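Local coordinates for lectin (Pleurotus ostreatus, PDB 6T0Q), which probably binds galactose and N-acetylgalactosamine through calcium-containing, carbohydrate-binding-module-like domains, at residues A[234-239]-A[288-293]. Sequence-based numbering, arbitrary orientation.
Sequences VLIAAD and VIATIL. With CA (calcium ion), chain G.
V288 CG2 touches both A238 and I236 on the tightly packed face of this antiparallel strand pair, 4.0 Å from CB of A238 and 4.2 Å from CG1 of I236. A chi1 of 60° swings that methyl opposite the backbone N, over the partner strand. Farther along, I236 CB passes 4.1 Å from A290 CB, and V234 lies beside I292, both pointing the same way, with V234 CG2 4.0 Å from I292 CG1. Two hydrogen-bonded pairs hold the backbones together: L235 and T291, where L235 N reaches T291 O at 2.9 Å and a nearly straight 174°, and A237 and I289. Strands 229-239 and 287-296 thus run side by side in one antiparallel sheet of a beta-sandwich; I277, F275, L244 and Y242 of the facing sheet pack on the V234, I236, V288 and I292 face. Across the strands the other face is looser: A237 CB is 4.3 Å from I289 CG2, L235 turns to L195, A260 and I350, and buried T291 OG1 hydrogen-bonds S198 OG and P194 O. Beyond A238 the backbone of D239 still bonds to G287, but its side chain leads away and binds calcium through OD1 at 2.6 Å, joining D240, N281, G283 and P285, while its OD2 is hydrogen-bonded by W344 NE1.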
ATOM      1  N   VAL A 234      11.261  16.431   4.975  1.00 22.21           N
ATOM      2  CA  VAL A 234      10.930  16.192   6.379  1.00 21.33           C
ATOM      3  C   VAL A 234      11.569  17.280   7.225  1.00 20.27           C
ATOM      4  O   VAL A 234      12.763  17.561   7.082  1.00 24.68           O
ATOM      5  CB  VAL A 234      11.404  14.805   6.854  1.00 20.57           C
ATOM      6  CG1 VAL A 234      11.057  14.599   8.342  1.00 22.95           C
ATOM      7  CG2 VAL A 234      10.802  13.715   5.993  1.00 21.49           C
ATOM      8  N   LEU A 235      10.778  17.882   8.105  1.00 18.74           N
ATOM      9  CA  LEU A 235      11.264  18.814   9.109  1.00 18.46           C
ATOM     10  C   LEU A 235      10.986  18.210  10.480  1.00 21.46           C
ATOM     11  O   LEU A 235       9.852  17.809  10.744  1.00 20.09           O
ATOM     12  CB  LEU A 235      10.557  20.163   8.962  1.00 17.60           C
ATOM     13  CG  LEU A 235      10.922  21.210  10.005  1.00 19.42           C
ATOM     14  CD1 LEU A 235      12.378  21.588   9.840  1.00 20.74           C
ATOM     15  CD2 LEU A 235      10.004  22.424   9.853  1.00 16.78           C
ATOM     16  N   ILE A 236      11.998  18.127  11.350  1.00 18.30           N
ATOM     17  CA  ILE A 236      11.826  17.400  12.607  1.00 17.64           C
ATOM     18  C   ILE A 236      12.678  18.010  13.717  1.00 21.36           C
ATOM     19  O   ILE A 236      13.787  18.504  13.484  1.00 20.25           O
ATOM     20  CB  ILE A 236      12.160  15.903  12.404  1.00 20.33           C
ATOM     21  CG1 ILE A 236      11.970  15.092  13.689  1.00 21.02           C
ATOM     22  CG2 ILE A 236      13.594  15.727  11.873  1.00 19.32           C
ATOM     23  CD1 ILE A 236      11.996  13.572  13.392  1.00 18.37           C
ATOM     24  N   ALA A 237      12.151  17.959  14.944  1.00 20.04           N
ATOM     25  CA  ALA A 237      12.907  18.307  16.143  1.00 22.05           C
ATOM     26  C   ALA A 237      12.368  17.483  17.303  1.00 23.17           C
ATOM     27  O   ALA A 237      11.226  17.017  17.270  1.00 20.61           O
ATOM     28  CB  ALA A 237      12.818  19.808  16.462  1.00 17.34           C
ATOM     29  N   ALA A 238      13.193  17.311  18.338  1.00 21.45           N
ATOM     30  CA  ALA A 238      12.782  16.525  19.496  1.00 19.09           C
ATOM     31  C   ALA A 238      13.477  17.019  20.755  1.00 24.09           C
ATOM     32  O   ALA A 238      14.607  17.512  20.713  1.00 23.88           O
ATOM     33  CB  ALA A 238      13.079  15.028  19.318  1.00 17.47           C
ATOM     34  N   ASP A 239      12.775  16.869  21.876  1.00 18.72           N
ATOM     35  CA  ASP A 239      13.322  17.027  23.220  1.00 20.33           C
ATOM     36  C   ASP A 239      13.324  15.631  23.840  1.00 23.08           C
ATOM     37  O   ASP A 239      12.258  15.124  24.203  1.00 25.57           O
ATOM     38  CB  ASP A 239      12.453  17.998  24.027  1.00 20.49           C
ATOM     39  CG  ASP A 239      13.028  18.323  25.406  1.00 24.50           C
ATOM     40  OD1 ASP A 239      13.985  17.657  25.849  1.00 25.84           O
ATOM     41  OD2 ASP A 239      12.518  19.269  26.042  1.00 25.07           O
ATOM     42  N   VAL A 288       8.377  14.991  20.411  1.00 20.21           N
ATOM     43  CA  VAL A 288       8.931  15.042  19.062  1.00 19.50           C
ATOM     44  C   VAL A 288       7.880  15.672  18.158  1.00 20.46           C
ATOM     45  O   VAL A 288       6.675  15.465  18.347  1.00 20.64           O
ATOM     46  CB  VAL A 288       9.371  13.647  18.552  1.00 18.58           C
ATOM     47  CG1 VAL A 288       8.207  12.692  18.515  1.00 22.35           C
ATOM     48  CG2 VAL A 288      10.031  13.736  17.151  1.00 16.64           C
ATOM     49  N   ILE A 289       8.331  16.471  17.198  1.00 20.34           N
ATOM     50  CA  ILE A 289       7.432  17.168  16.284  1.00 18.15           C
ATOM     51  C   ILE A 289       8.027  17.073  14.890  1.00 20.82           C
ATOM     52  O   ILE A 289       9.253  17.097  14.730  1.00 19.20           O
ATOM     53  CB  ILE A 289       7.217  18.635  16.726  1.00 18.29           C
ATOM     54  CG1 ILE A 289       6.158  19.324  15.863  1.00 21.11           C
ATOM     55  CG2 ILE A 289       8.523  19.426  16.686  1.00 20.62           C
ATOM     56  CD1 ILE A 289       5.777  20.713  16.415  1.00 21.14           C
ATOM     57  N   ALA A 290       7.164  16.929  13.881  1.00 18.24           N
ATOM     58  CA  ALA A 290       7.648  16.812  12.514  1.00 18.27           C
ATOM     59  C   ALA A 290       6.553  17.225  11.547  1.00 22.78           C
ATOM     60  O   ALA A 290       5.360  17.122  11.845  1.00 20.83           O
ATOM     61  CB  ALA A 290       8.116  15.392  12.180  1.00 16.79           C
ATOM     62  N   THR A 291       6.986  17.702  10.389  1.00 19.62           N
ATOM     63  CA  THR A 291       6.114  17.997   9.263  1.00 17.77           C
ATOM     64  C   THR A 291       6.734  17.331   8.051  1.00 20.83           C
ATOM     65  O   THR A 291       7.947  17.427   7.846  1.00 21.36           O
ATOM     66  CB  THR A 291       5.967  19.508   9.034  1.00 20.28           C
ATOM     67  OG1 THR A 291       5.487  20.128  10.235  1.00 20.00           O
ATOM     68  CG2 THR A 291       4.981  19.794   7.879  1.00 19.74           C
ATOM     69  N   ILE A 292       5.917  16.644   7.265  1.00 19.61           N
ATOM     70  CA  ILE A 292       6.392  15.880   6.117  1.00 20.39           C
ATOM     71  C   ILE A 292       5.532  16.244   4.923  1.00 22.34           C
ATOM     72  O   ILE A 292       4.300  16.172   5.003  1.00 22.12           O
ATOM     73  CB  ILE A 292       6.321  14.361   6.363  1.00 22.81           C
ATOM     74  CG1 ILE A 292       7.171  13.951   7.566  1.00 20.62           C
ATOM     75  CG2 ILE A 292       6.739  13.598   5.089  1.00 22.80           C
ATOM     76  CD1 ILE A 292       6.837  12.540   8.063  1.00 21.81           C
ATOM     77  N   LEU A 293       6.165  16.615   3.813  1.00 20.64           N
ATOM     78  CA  LEU A 293       5.446  16.829   2.564  1.00 21.02           C
ATOM     79  C   LEU A 293       5.927  15.822   1.531  1.00 21.09           C
ATOM     80  O   LEU A 293       7.135  15.692   1.302  1.00 21.89           O
ATOM     81  CB  LEU A 293       5.637  18.256   2.034  1.00 25.35           C
ATOM     82  CG  LEU A 293       4.676  18.601   0.890  1.00 25.98           C
ATOM     83  CD1 LEU A 293       4.279  20.056   0.979  1.00 36.07           C
ATOM     84  CD2 LEU A 293       5.311  18.336  -0.454  1.00 37.62           C
TER
HETATM   85 CA    CA G 404      13.822  16.345  28.051  1.00 31.38          CA